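Local coordinates for protein (R)-specific enoyl-CoA hydratase (Aeromonas punctata, PDB 1IQ6) that catalyses the reversible hydration of short-chain trans-2-enoyl-CoA, four to six carbons long, to (3R)-3-hydroxyacyl-CoA, and acts as a homodimer in polyhydroxyalkanoate biosynthesis, at residues L78-S83 with L112-F117; S15-A20 with F117-A122; A24-L29 with G55-S60. All coordinates share one frame; numbering follows the deposited sequence.

The three contacts lie in a hot dog fold, in which an antiparallel sheet wraps around helix 55-68. Interactions 1 and 2 both reach the sheet and share Phe117, though their centres lie about 16 Å apart: interaction 1 is buried, and interaction 2 sits at the surface, away from the binding site. Interaction 3 packs helix 20-30 on helix 55-68, its centre about 16 Å from that of interaction 1 and 14 Å from that of interaction 2. Helix 55-68 connects them: Leu82 CD1 lies 3.7 Å from Met56 SD, and Phe18 CE2 lies 3.8 Å from Leu57 CD1. Interaction 3 also contains Gly55, which probably binds the (3R)-3-hydroxyacyl-CoA.

Interaction 1. Residues L78-S83 with L112-F117; sequences LGQSLS and LTTRIF
Gln80 reaches from strand 76-84 to Thr114 on strand 109-117, meeting it through the side chains alone. Its CG is anti to the backbone N (chi1 176°), and a bend at chi2 (72°) swings the amide over toward the other strand. There NE2 donates to Thr114 OG1 at 2.9 Å, with an N-H...O angle of 152° and the hydroxyl oxygen slightly tilted from the amide plane. The same nitrogen donates to the carbonyl O of Ser81 at 2.9 Å, meeting it from above the carbonyl plane. Two bonds on NE2, and a third between OE1 and Tyr77 OH, fix the rotation of this buried amide. Thr114 turns OG1 toward the amide and sets its methyl CG2 4.1 Å from Gln80 OE1. A long amide suits the place because it can span the gap; a beta-branched threonine suits a strand and offers both hydroxyl and methyl, and it also touches Phe62 of helix 55-68. Between the two strands runs strand 123-132, whose Ala129 is touched by both side chains. The bridge thus spans one strand of the antiparallel hot dog sheet, which continues through 79-83 into the second subunit.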
ATOM      1  N   LEU B  78      -4.442  -2.500 -11.051  1.00 16.77           N
ATOM      2  CA  LEU B  78      -4.131  -3.860 -11.482  1.00 16.67           C
ATOM      3  C   LEU B  78      -2.847  -4.331 -10.794  1.00 17.08           C
ATOM      4  O   LEU B  78      -2.697  -5.509 -10.475  1.00 17.55           O
ATOM      5  CB  LEU B  78      -3.962  -3.928 -13.005  1.00 17.38           C
ATOM      6  CG  LEU B  78      -5.195  -3.612 -13.858  1.00 19.11           C
ATOM      7  CD1 LEU B  78      -4.848  -3.814 -15.326  1.00 19.43           C
ATOM      8  CD2 LEU B  78      -6.360  -4.512 -13.468  1.00 20.86           C
ATOM      9  N   GLY B  79      -1.920  -3.406 -10.559  1.00 15.22           N
ATOM     10  CA  GLY B  79      -0.679  -3.774  -9.906  1.00 14.30           C
ATOM     11  C   GLY B  79       0.114  -2.578  -9.422  1.00 12.10           C
ATOM     12  O   GLY B  79      -0.053  -1.467  -9.924  1.00 11.65           O
ATOM     13  N   GLN B  80       0.970  -2.805  -8.432  1.00 12.75           N
ATOM     14  CA  GLN B  80       1.813  -1.748  -7.886  1.00 10.77           C
ATOM     15  C   GLN B  80       3.087  -2.350  -7.325  1.00 12.40           C
ATOM     16  O   GLN B  80       3.034  -3.264  -6.503  1.00 14.40           O
ATOM     17  CB  GLN B  80       1.084  -0.987  -6.772  1.00 11.51           C
ATOM     18  CG  GLN B  80       1.938   0.078  -6.072  1.00 10.54           C
ATOM     19  CD  GLN B  80       2.194   1.309  -6.934  1.00 10.10           C
ATOM     20  OE1 GLN B  80       1.261   2.011  -7.328  1.00 12.45           O
ATOM     21  NE2 GLN B  80       3.466   1.579  -7.221  1.00 10.92           N
ATOM     22  N   SER B  81       4.233  -1.862  -7.790  1.00 11.74           N
ATOM     23  CA  SER B  81       5.518  -2.330  -7.280  1.00 11.95           C
ATOM     24  C   SER B  81       6.047  -1.206  -6.397  1.00 11.34           C
ATOM     25  O   SER B  81       5.861  -0.024  -6.706  1.00 11.60           O
ATOM     26  CB  SER B  81       6.498  -2.621  -8.425  1.00 13.50           C
ATOM     27  OG  SER B  81       6.802  -1.455  -9.163  1.00 14.15           O
ATOM     28  N   LEU B  82       6.685  -1.570  -5.291  1.00 11.03           N
ATOM     29  CA  LEU B  82       7.208  -0.586  -4.352  1.00 11.11           C
ATOM     30  C   LEU B  82       8.585  -0.941  -3.827  1.00  9.88           C
ATOM     31  O   LEU B  82       8.843  -2.078  -3.453  1.00 12.01           O
ATOM     32  CB  LEU B  82       6.264  -0.460  -3.153  1.00 11.50           C
ATOM     33  CG  LEU B  82       4.819  -0.073  -3.454  1.00 10.40           C
ATOM     34  CD1 LEU B  82       3.939  -0.431  -2.261  1.00 10.62           C
ATOM     35  CD2 LEU B  82       4.726   1.403  -3.780  1.00 11.54           C
ATOM     36  N   SER B  83       9.471   0.049  -3.802  1.00  9.55           N
ATOM     37  CA  SER B  83      10.806  -0.120  -3.260  1.00 10.97           C
ATOM     38  C   SER B  83      10.966   1.057  -2.299  1.00 11.02           C
ATOM     39  O   SER B  83      10.777   2.212  -2.689  1.00 12.17           O
ATOM     40  CB  SER B  83      11.856  -0.066  -4.370  1.00 13.67           C
ATOM     41  OG  SER B  83      11.726  -1.183  -5.235  1.00 20.26           O
ATOM     42  N   LEU B 112       2.416   3.588 -14.999  1.00 12.43           N
ATOM     43  CA  LEU B 112       2.902   4.872 -14.512  1.00 11.36           C
ATOM     44  C   LEU B 112       4.016   4.702 -13.495  1.00 11.57           C
ATOM     45  O   LEU B 112       4.000   3.766 -12.699  1.00 12.36           O
ATOM     46  CB  LEU B 112       1.767   5.663 -13.845  1.00 11.82           C
ATOM     47  CG  LEU B 112       0.484   5.941 -14.636  1.00 11.46           C
ATOM     48  CD1 LEU B 112      -0.501   4.800 -14.411  1.00 12.18           C
ATOM     49  CD2 LEU B 112      -0.127   7.272 -14.196  1.00 12.12           C
ATOM     50  N   THR B 113       4.995   5.599 -13.534  1.00 12.41           N
ATOM     51  CA  THR B 113       6.064   5.566 -12.549  1.00 12.61           C
ATOM     52  C   THR B 113       5.485   6.324 -11.355  1.00 13.56           C
ATOM     53  O   THR B 113       4.881   7.387 -11.513  1.00 13.26           O
ATOM     54  CB  THR B 113       7.342   6.240 -13.086  1.00 15.29           C
ATOM     55  OG1 THR B 113       7.977   5.349 -14.015  1.00 18.81           O
ATOM     56  CG2 THR B 113       8.312   6.564 -11.959  1.00 17.26           C
ATOM     57  N   THR B 114       5.651   5.751 -10.169  1.00 10.70           N
ATOM     58  CA  THR B 114       5.113   6.315  -8.934  1.00 10.74           C
ATOM     59  C   THR B 114       6.235   6.566  -7.933  1.00 11.30           C
ATOM     60  O   THR B 114       6.935   5.637  -7.535  1.00 11.65           O
ATOM     61  CB  THR B 114       4.091   5.340  -8.335  1.00 10.61           C
ATOM     62  OG1 THR B 114       4.723   4.075  -8.100  1.00 11.35           O
ATOM     63  CG2 THR B 114       2.936   5.129  -9.308  1.00 12.70           C
ATOM     64  N   ARG B 115       6.391   7.822  -7.524  1.00 11.18           N
ATOM     65  CA  ARG B 115       7.452   8.196  -6.597  1.00 10.69           C
ATOM     66  C   ARG B 115       7.005   9.075  -5.442  1.00 10.38           C
ATOM     67  O   ARG B 115       6.096   9.886  -5.583  1.00 11.03           O
ATOM     68  CB  ARG B 115       8.561   8.924  -7.363  1.00 11.96           C
ATOM     69  CG  ARG B 115       9.182   8.051  -8.427  1.00 14.22           C
ATOM     70  CD  ARG B 115      10.263   8.731  -9.237  1.00 20.16           C
ATOM     71  NE  ARG B 115      10.898   7.727 -10.086  1.00 24.28           N
ATOM     72  CZ  ARG B 115      11.691   7.987 -11.119  1.00 26.42           C
ATOM     73  NH1 ARG B 115      12.210   6.983 -11.814  1.00 25.08           N
ATOM     74  NH2 ARG B 115      11.956   9.236 -11.466  1.00 26.09           N
ATOM     75  N   ILE B 116       7.647   8.881  -4.292  1.00 10.73           N
ATOM     76  CA  ILE B 116       7.388   9.692  -3.107  1.00 11.20           C
ATOM     77  C   ILE B 116       8.722  10.352  -2.777  1.00 10.37           C
ATOM     78  O   ILE B 116       9.745   9.668  -2.655  1.00 11.14           O
ATOM     79  CB  ILE B 116       6.983   8.850  -1.872  1.00 10.11           C
ATOM     80  CG1 ILE B 116       5.664   8.110  -2.113  1.00 13.43           C
ATOM     81  CG2 ILE B 116       6.863   9.768  -0.644  1.00 12.56           C
ATOM     82  CD1 ILE B 116       4.452   9.019  -2.224  1.00 14.17           C
ATOM     83  N   PHE B 117       8.715  11.677  -2.655  1.00 10.40           N
ATOM     84  CA  PHE B 117       9.920  12.420  -2.306  1.00 11.12           C
ATOM     85  C   PHE B 117       9.768  13.016  -0.914  1.00 11.68           C
ATOM     86  O   PHE B 117       8.682  13.446  -0.530  1.00 11.72           O
ATOM     87  CB  PHE B 117      10.188  13.558  -3.301  1.00 12.28           C
ATOM     88  CG  PHE B 117      10.751  13.100  -4.611  1.00 12.38           C
ATOM     89  CD1 PHE B 117       9.907  12.752  -5.659  1.00 12.23           C
ATOM     90  CD2 PHE B 117      12.128  12.984  -4.786  1.00 13.65           C
ATOM     91  CE1 PHE B 117      10.427  12.290  -6.871  1.00 11.39           C
ATOM     92  CE2 PHE B 117      12.655  12.521  -5.998  1.00 13.15           C
ATOM     93  CZ  PHE B 117      11.796  12.174  -7.037  1.00 13.65           C
TER

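Interaction 2. Residues S15-A20 with F117-A122; sequences SKRFGA and FTQGGA
Arg17 and Gln119 meet where strand 11-17 comes close to a type I turn, Thr118 to Gly121, closed by the backbone bond from Gly121 N to Thr118 O at 3.0 Å. Across the contact the guanidinium of Arg17 meets the amide oxygen of Gln119, and little else touches. Arg17 runs extended from CG to NE, then turns its guanidinium at the last torsion (-81°), while Gln119 points CG away from its own amide nitrogen and stretches out to meet it. The guanidinium and amide planes stand 72° apart, and Arg17 NH2 makes a weak bond to Gln119 OE1, 3.3 Å long and bent to 125°. A water adds a weak bridge, accepting from Arg17 NH2 and Gln119 NE2, each at 3.4 Å. Stronger partners hold both ends: NH2 donates to Gly91 O, and OE1 accepts from Glu93 N. Flexible polar side chains suit this exposed site. Within the turn, Thr118 OG1 accepts from Ala122 N at 3.0 Å, and Gly121 adopts a positive phi, which glycine tolerates readily. The contact thus spans the start of strand 93-103, which lies between strands 11-17 and 109-117 in the sheet; on the 15-20 side, Phe18 packs against helix 55-68 and Gly19 occupies the N-cap of helix 20-30, while Lys16 forms a salt bridge with Glu31 of the second subunit.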
ATOM      1  N   SER B  15       1.001  16.920  -2.332  1.00 14.73           N
ATOM      2  CA  SER B  15       1.863  16.917  -1.166  1.00 15.02           C
ATOM      3  C   SER B  15       0.990  16.701   0.052  1.00 15.21           C
ATOM      4  O   SER B  15      -0.187  17.067   0.059  1.00 15.99           O
ATOM      5  CB  SER B  15       2.622  18.240  -1.044  1.00 15.95           C
ATOM      6  OG  SER B  15       3.526  18.402  -2.125  1.00 20.73           O
ATOM      7  N   LYS B  16       1.569  16.100   1.081  1.00 13.65           N
ATOM      8  CA  LYS B  16       0.819  15.838   2.294  1.00 14.09           C
ATOM      9  C   LYS B  16       1.733  15.593   3.478  1.00 13.59           C
ATOM     10  O   LYS B  16       2.849  15.113   3.318  1.00 13.47           O
ATOM     11  CB  LYS B  16      -0.084  14.623   2.093  1.00 15.44           C
ATOM     12  CG  LYS B  16      -0.966  14.335   3.284  1.00 16.30           C
ATOM     13  CD  LYS B  16      -2.044  13.328   2.952  1.00 14.49           C
ATOM     14  CE  LYS B  16      -2.980  13.167   4.134  1.00 13.80           C
ATOM     15  NZ  LYS B  16      -4.167  12.341   3.801  1.00 13.64           N
ATOM     16  N   ARG B  17       1.243  15.930   4.667  1.00 15.25           N
ATOM     17  CA  ARG B  17       1.988  15.722   5.898  1.00 15.56           C
ATOM     18  C   ARG B  17       1.281  14.654   6.720  1.00 15.87           C
ATOM     19  O   ARG B  17       0.105  14.800   7.055  1.00 19.38           O
ATOM     20  CB  ARG B  17       2.053  17.013   6.721  1.00 17.33           C
ATOM     21  CG  ARG B  17       3.029  18.051   6.220  1.00 20.28           C
ATOM     22  CD  ARG B  17       2.990  19.301   7.102  1.00 23.61           C
ATOM     23  NE  ARG B  17       3.881  20.343   6.600  1.00 26.38           N
ATOM     24  CZ  ARG B  17       5.193  20.376   6.806  1.00 26.82           C
ATOM     25  NH1 ARG B  17       5.918  21.363   6.298  1.00 28.15           N
ATOM     26  NH2 ARG B  17       5.782  19.438   7.538  1.00 27.66           N
ATOM     27  N   PHE B  18       1.985  13.573   7.028  1.00 15.10           N
ATOM     28  CA  PHE B  18       1.400  12.527   7.851  1.00 14.84           C
ATOM     29  C   PHE B  18       1.940  12.737   9.253  1.00 15.33           C
ATOM     30  O   PHE B  18       3.117  12.482   9.515  1.00 16.74           O
ATOM     31  CB  PHE B  18       1.791  11.136   7.353  1.00 14.69           C
ATOM     32  CG  PHE B  18       1.133  10.744   6.060  1.00 13.00           C
ATOM     33  CD1 PHE B  18       1.899  10.517   4.922  1.00 13.36           C
ATOM     34  CD2 PHE B  18      -0.246  10.578   5.985  1.00 12.81           C
ATOM     35  CE1 PHE B  18       1.299  10.126   3.723  1.00 14.01           C
ATOM     36  CE2 PHE B  18      -0.853  10.189   4.791  1.00 14.08           C
ATOM     37  CZ  PHE B  18      -0.074   9.962   3.659  1.00 14.37           C
ATOM     38  N   GLY B  19       1.077  13.227  10.137  1.00 14.15           N
ATOM     39  CA  GLY B  19       1.470  13.470  11.511  1.00 15.17           C
ATOM     40  C   GLY B  19       1.077  12.301  12.387  1.00 14.84           C
ATOM     41  O   GLY B  19       0.601  11.279  11.894  1.00 14.73           O
ATOM     42  N   ALA B  20       1.256  12.459  13.693  1.00 15.92           N
ATOM     43  CA  ALA B  20       0.935  11.404  14.647  1.00 15.33           C
ATOM     44  C   ALA B  20      -0.472  10.823  14.516  1.00 14.88           C
ATOM     45  O   ALA B  20      -0.655   9.607  14.603  1.00 14.32           O
ATOM     46  CB  ALA B  20       1.145  11.922  16.071  1.00 17.45           C
ATOM     47  N   PHE B 117       8.715  11.677  -2.655  1.00 10.40           N
ATOM     48  CA  PHE B 117       9.920  12.420  -2.306  1.00 11.12           C
ATOM     49  C   PHE B 117       9.768  13.016  -0.914  1.00 11.68           C
ATOM     50  O   PHE B 117       8.682  13.446  -0.530  1.00 11.72           O
ATOM     51  CB  PHE B 117      10.188  13.558  -3.301  1.00 12.28           C
ATOM     52  CG  PHE B 117      10.751  13.100  -4.611  1.00 12.38           C
ATOM     53  CD1 PHE B 117       9.907  12.752  -5.659  1.00 12.23           C
ATOM     54  CD2 PHE B 117      12.128  12.984  -4.786  1.00 13.65           C
ATOM     55  CE1 PHE B 117      10.427  12.290  -6.871  1.00 11.39           C
ATOM     56  CE2 PHE B 117      12.655  12.521  -5.998  1.00 13.15           C
ATOM     57  CZ  PHE B 117      11.796  12.174  -7.037  1.00 13.65           C
ATOM     58  N   THR B 118      10.867  13.036  -0.172  1.00 12.55           N
ATOM     59  CA  THR B 118      10.867  13.594   1.171  1.00 13.53           C
ATOM     60  C   THR B 118      10.767  15.106   1.091  1.00 14.69           C
ATOM     61  O   THR B 118      10.826  15.698   0.013  1.00 15.42           O
ATOM     62  CB  THR B 118      12.165  13.271   1.911  1.00 12.50           C
ATOM     63  OG1 THR B 118      13.259  13.919   1.243  1.00 14.52           O
ATOM     64  CG2 THR B 118      12.404  11.768   1.945  1.00 14.86           C
ATOM     65  N   GLN B 119      10.626  15.724   2.254  1.00 15.46           N
ATOM     66  CA  GLN B 119      10.537  17.168   2.353  1.00 18.52           C
ATOM     67  C   GLN B 119      11.824  17.789   1.805  1.00 18.08           C
ATOM     68  O   GLN B 119      11.805  18.882   1.240  1.00 21.05           O
ATOM     69  CB  GLN B 119      10.337  17.540   3.823  1.00 19.69           C
ATOM     70  CG  GLN B 119      10.085  18.995   4.101  1.00 23.29           C
ATOM     71  CD  GLN B 119       9.649  19.203   5.534  1.00 24.70           C
ATOM     72  OE1 GLN B 119       8.585  18.738   5.939  1.00 22.13           O
ATOM     73  NE2 GLN B 119      10.476  19.891   6.315  1.00 26.35           N
ATOM     74  N   GLY B 120      12.931  17.068   1.959  1.00 17.46           N
ATOM     75  CA  GLY B 120      14.223  17.540   1.487  1.00 18.67           C
ATOM     76  C   GLY B 120      14.501  17.271   0.019  1.00 18.11           C
ATOM     77  O   GLY B 120      15.582  17.587  -0.477  1.00 20.10           O
ATOM     78  N   GLY B 121      13.533  16.679  -0.676  1.00 15.95           N
ATOM     79  CA  GLY B 121      13.697  16.400  -2.093  1.00 15.24           C
ATOM     80  C   GLY B 121      14.396  15.107  -2.474  1.00 13.61           C
ATOM     81  O   GLY B 121      14.867  14.968  -3.607  1.00 14.75           O
ATOM     82  N   ALA B 122      14.455  14.156  -1.545  1.00 12.95           N
ATOM     83  CA  ALA B 122      15.101  12.874  -1.796  1.00 12.61           C
ATOM     84  C   ALA B 122      14.072  11.771  -2.003  1.00 11.08           C
ATOM     85  O   ALA B 122      12.997  11.785  -1.404  1.00 11.95           O
ATOM     86  CB  ALA B 122      16.035  12.513  -0.639  1.00 12.87           C
TER
HETATM   87  O   HOH W   1       8.747  19.527   9.178  1.00 35.30           O

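Interaction 3. Residues A24-L29 with G55-S60; sequences AAFAAL and GMLLAS
Phe26 of helix 20-30 lays its ring against Leu57, near the start of helix 55-68. Its CB meets the branch methyl CD2 of Leu57 at 3.7 Å. A chi1 near 180° carries the ring away from Phe26 N and across to the other helix, where CG comes 3.8 Å from Leu57 CB. On one flank CD1 touches the other methyl, Leu57 CD1, at 3.7 Å; on the other, CD2 lies near Leu57 CB. That CB sits over the ring centre, 3.8 Å from the centroid and only 11° off the normal, a CH-pi contact made to the face. A flat apolar ring suits this buried site because it offers a whole face to the leucine CB, while the branched leucine adds two methyls alongside. Farther out, CE1 approaches Leu57 CA and CE2 approaches Leu57 N. The two segments' axes are 10.5 Å apart, their directions differing by 102°, and at this near-perpendicular crossing the Phe26 ring fills the contact between them. In the hot dog fold helix 55-68 is the central helix enclosed by the sheet, and here helix 20-30 packs on its N-terminal end, beside Gly55 and close to Asp32, both of which probably bind the (3R)-3-hydroxyacyl-CoA. At the far end of the ring, CZ reaches the backbone carbon of Met56 and its CB, the latter at 3.8 Å. Ser60 OG, near CE1, turns back to its own helix, donating to Met56 O at 2.8 Å in the carbonyl plane. His54 meets the Phe26 ring edge-to-face, and Ser60 of the second subunit also packs on Phe26.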
ATOM      1  N   ALA B  24      -1.251   7.009  13.462  1.00 14.84           N
ATOM      2  CA  ALA B  24      -2.005   6.189  14.405  1.00 16.02           C
ATOM      3  C   ALA B  24      -3.212   5.553  13.714  1.00 14.48           C
ATOM      4  O   ALA B  24      -3.525   4.382  13.945  1.00 16.51           O
ATOM      5  CB  ALA B  24      -2.465   7.037  15.588  1.00 16.05           C
ATOM      6  N   ALA B  25      -3.891   6.322  12.867  1.00 13.33           N
ATOM      7  CA  ALA B  25      -5.050   5.809  12.148  1.00 14.31           C
ATOM      8  C   ALA B  25      -4.625   4.696  11.190  1.00 12.82           C
ATOM      9  O   ALA B  25      -5.332   3.701  11.028  1.00 14.60           O
ATOM     10  CB  ALA B  25      -5.733   6.936  11.377  1.00 14.48           C
ATOM     11  N   PHE B  26      -3.465   4.856  10.560  1.00 13.44           N
ATOM     12  CA  PHE B  26      -2.997   3.830   9.637  1.00 12.99           C
ATOM     13  C   PHE B  26      -2.602   2.575  10.402  1.00 12.64           C
ATOM     14  O   PHE B  26      -2.832   1.463   9.937  1.00 13.20           O
ATOM     15  CB  PHE B  26      -1.798   4.308   8.815  1.00 12.08           C
ATOM     16  CG  PHE B  26      -1.363   3.312   7.774  1.00 12.21           C
ATOM     17  CD1 PHE B  26      -2.111   3.130   6.615  1.00 12.32           C
ATOM     18  CD2 PHE B  26      -0.234   2.519   7.976  1.00 12.65           C
ATOM     19  CE1 PHE B  26      -1.742   2.171   5.671  1.00 13.84           C
ATOM     20  CE2 PHE B  26       0.143   1.559   7.041  1.00 12.85           C
ATOM     21  CZ  PHE B  26      -0.614   1.386   5.886  1.00 12.69           C
ATOM     22  N   ALA B  27      -2.002   2.759  11.574  1.00 12.93           N
ATOM     23  CA  ALA B  27      -1.602   1.628  12.399  1.00 13.44           C
ATOM     24  C   ALA B  27      -2.844   0.803  12.741  1.00 13.96           C
ATOM     25  O   ALA B  27      -2.828  -0.422  12.645  1.00 14.08           O
ATOM     26  CB  ALA B  27      -0.927   2.120  13.674  1.00 14.46           C
ATOM     27  N   ALA B  28      -3.924   1.484  13.122  1.00 13.78           N
ATOM     28  CA  ALA B  28      -5.170   0.804  13.465  1.00 14.85           C
ATOM     29  C   ALA B  28      -5.786   0.044  12.283  1.00 14.49           C
ATOM     30  O   ALA B  28      -6.284  -1.066  12.449  1.00 15.91           O
ATOM     31  CB  ALA B  28      -6.175   1.812  14.017  1.00 15.75           C
ATOM     32  N   LEU B  29      -5.760   0.642  11.094  1.00 14.06           N
ATOM     33  CA  LEU B  29      -6.322   0.003   9.908  1.00 13.98           C
ATOM     34  C   LEU B  29      -5.491  -1.180   9.420  1.00 13.36           C
ATOM     35  O   LEU B  29      -6.033  -2.226   9.056  1.00 14.89           O
ATOM     36  CB  LEU B  29      -6.446   1.017   8.766  1.00 14.04           C
ATOM     37  CG  LEU B  29      -7.495   2.122   8.897  1.00 14.69           C
ATOM     38  CD1 LEU B  29      -7.215   3.209   7.873  1.00 16.29           C
ATOM     39  CD2 LEU B  29      -8.884   1.530   8.696  1.00 15.46           C
ATOM     40  N   GLY B  55       5.863   2.889   5.475  1.00 11.14           N
ATOM     41  CA  GLY B  55       6.094   2.973   4.044  1.00 11.17           C
ATOM     42  C   GLY B  55       4.805   2.709   3.281  1.00 10.28           C
ATOM     43  O   GLY B  55       4.546   3.322   2.243  1.00 11.04           O
ATOM     44  N   MET B  56       3.976   1.800   3.789  1.00 10.77           N
ATOM     45  CA  MET B  56       2.729   1.494   3.103  1.00 10.51           C
ATOM     46  C   MET B  56       1.691   2.618   3.205  1.00 10.90           C
ATOM     47  O   MET B  56       0.723   2.646   2.442  1.00 12.42           O
ATOM     48  CB  MET B  56       2.157   0.159   3.591  1.00 12.47           C
ATOM     49  CG  MET B  56       2.913  -1.068   3.055  1.00 13.13           C
ATOM     50  SD  MET B  56       2.920  -1.247   1.233  1.00 14.44           S
ATOM     51  CE  MET B  56       1.336  -2.055   1.003  1.00 18.02           C
ATOM     52  N   LEU B  57       1.879   3.536   4.151  1.00 10.82           N
ATOM     53  CA  LEU B  57       0.977   4.679   4.256  1.00 11.34           C
ATOM     54  C   LEU B  57       1.437   5.665   3.171  1.00 11.50           C
ATOM     55  O   LEU B  57       0.615   6.233   2.450  1.00 12.27           O
ATOM     56  CB  LEU B  57       1.054   5.326   5.651  1.00 11.33           C
ATOM     57  CG  LEU B  57       0.262   6.632   5.844  1.00 10.54           C
ATOM     58  CD1 LEU B  57      -1.171   6.465   5.365  1.00 11.40           C
ATOM     59  CD2 LEU B  57       0.295   7.033   7.319  1.00 12.13           C
ATOM     60  N   LEU B  58       2.752   5.848   3.050  1.00 11.14           N
ATOM     61  CA  LEU B  58       3.291   6.738   2.022  1.00  9.80           C
ATOM     62  C   LEU B  58       2.820   6.254   0.648  1.00 10.76           C
ATOM     63  O   LEU B  58       2.342   7.038  -0.171  1.00 12.60           O
ATOM     64  CB  LEU B  58       4.824   6.735   2.050  1.00 10.48           C
ATOM     65  CG  LEU B  58       5.546   7.203   3.315  1.00 10.19           C
ATOM     66  CD1 LEU B  58       7.055   7.018   3.163  1.00 12.32           C
ATOM     67  CD2 LEU B  58       5.206   8.659   3.566  1.00 10.89           C
ATOM     68  N   ALA B  59       2.939   4.948   0.413  1.00 11.71           N
ATOM     69  CA  ALA B  59       2.555   4.360  -0.867  1.00 12.36           C
ATOM     70  C   ALA B  59       1.073   4.498  -1.184  1.00 13.45           C
ATOM     71  O   ALA B  59       0.682   4.495  -2.351  1.00 11.75           O
ATOM     72  CB  ALA B  59       2.959   2.892  -0.904  1.00 11.21           C
ATOM     73  N   SER B  60       0.248   4.622  -0.151  1.00 12.17           N
ATOM     74  CA  SER B  60      -1.189   4.758  -0.357  1.00 12.77           C
ATOM     75  C   SER B  60      -1.564   6.040  -1.102  1.00 13.40           C
ATOM     76  O   SER B  60      -2.638   6.121  -1.699  1.00 12.90           O
ATOM     77  CB  SER B  60      -1.919   4.691   0.986  1.00 15.69           C
ATOM     78  OG  SER B  60      -1.778   3.399   1.561  1.00 17.71           O
TER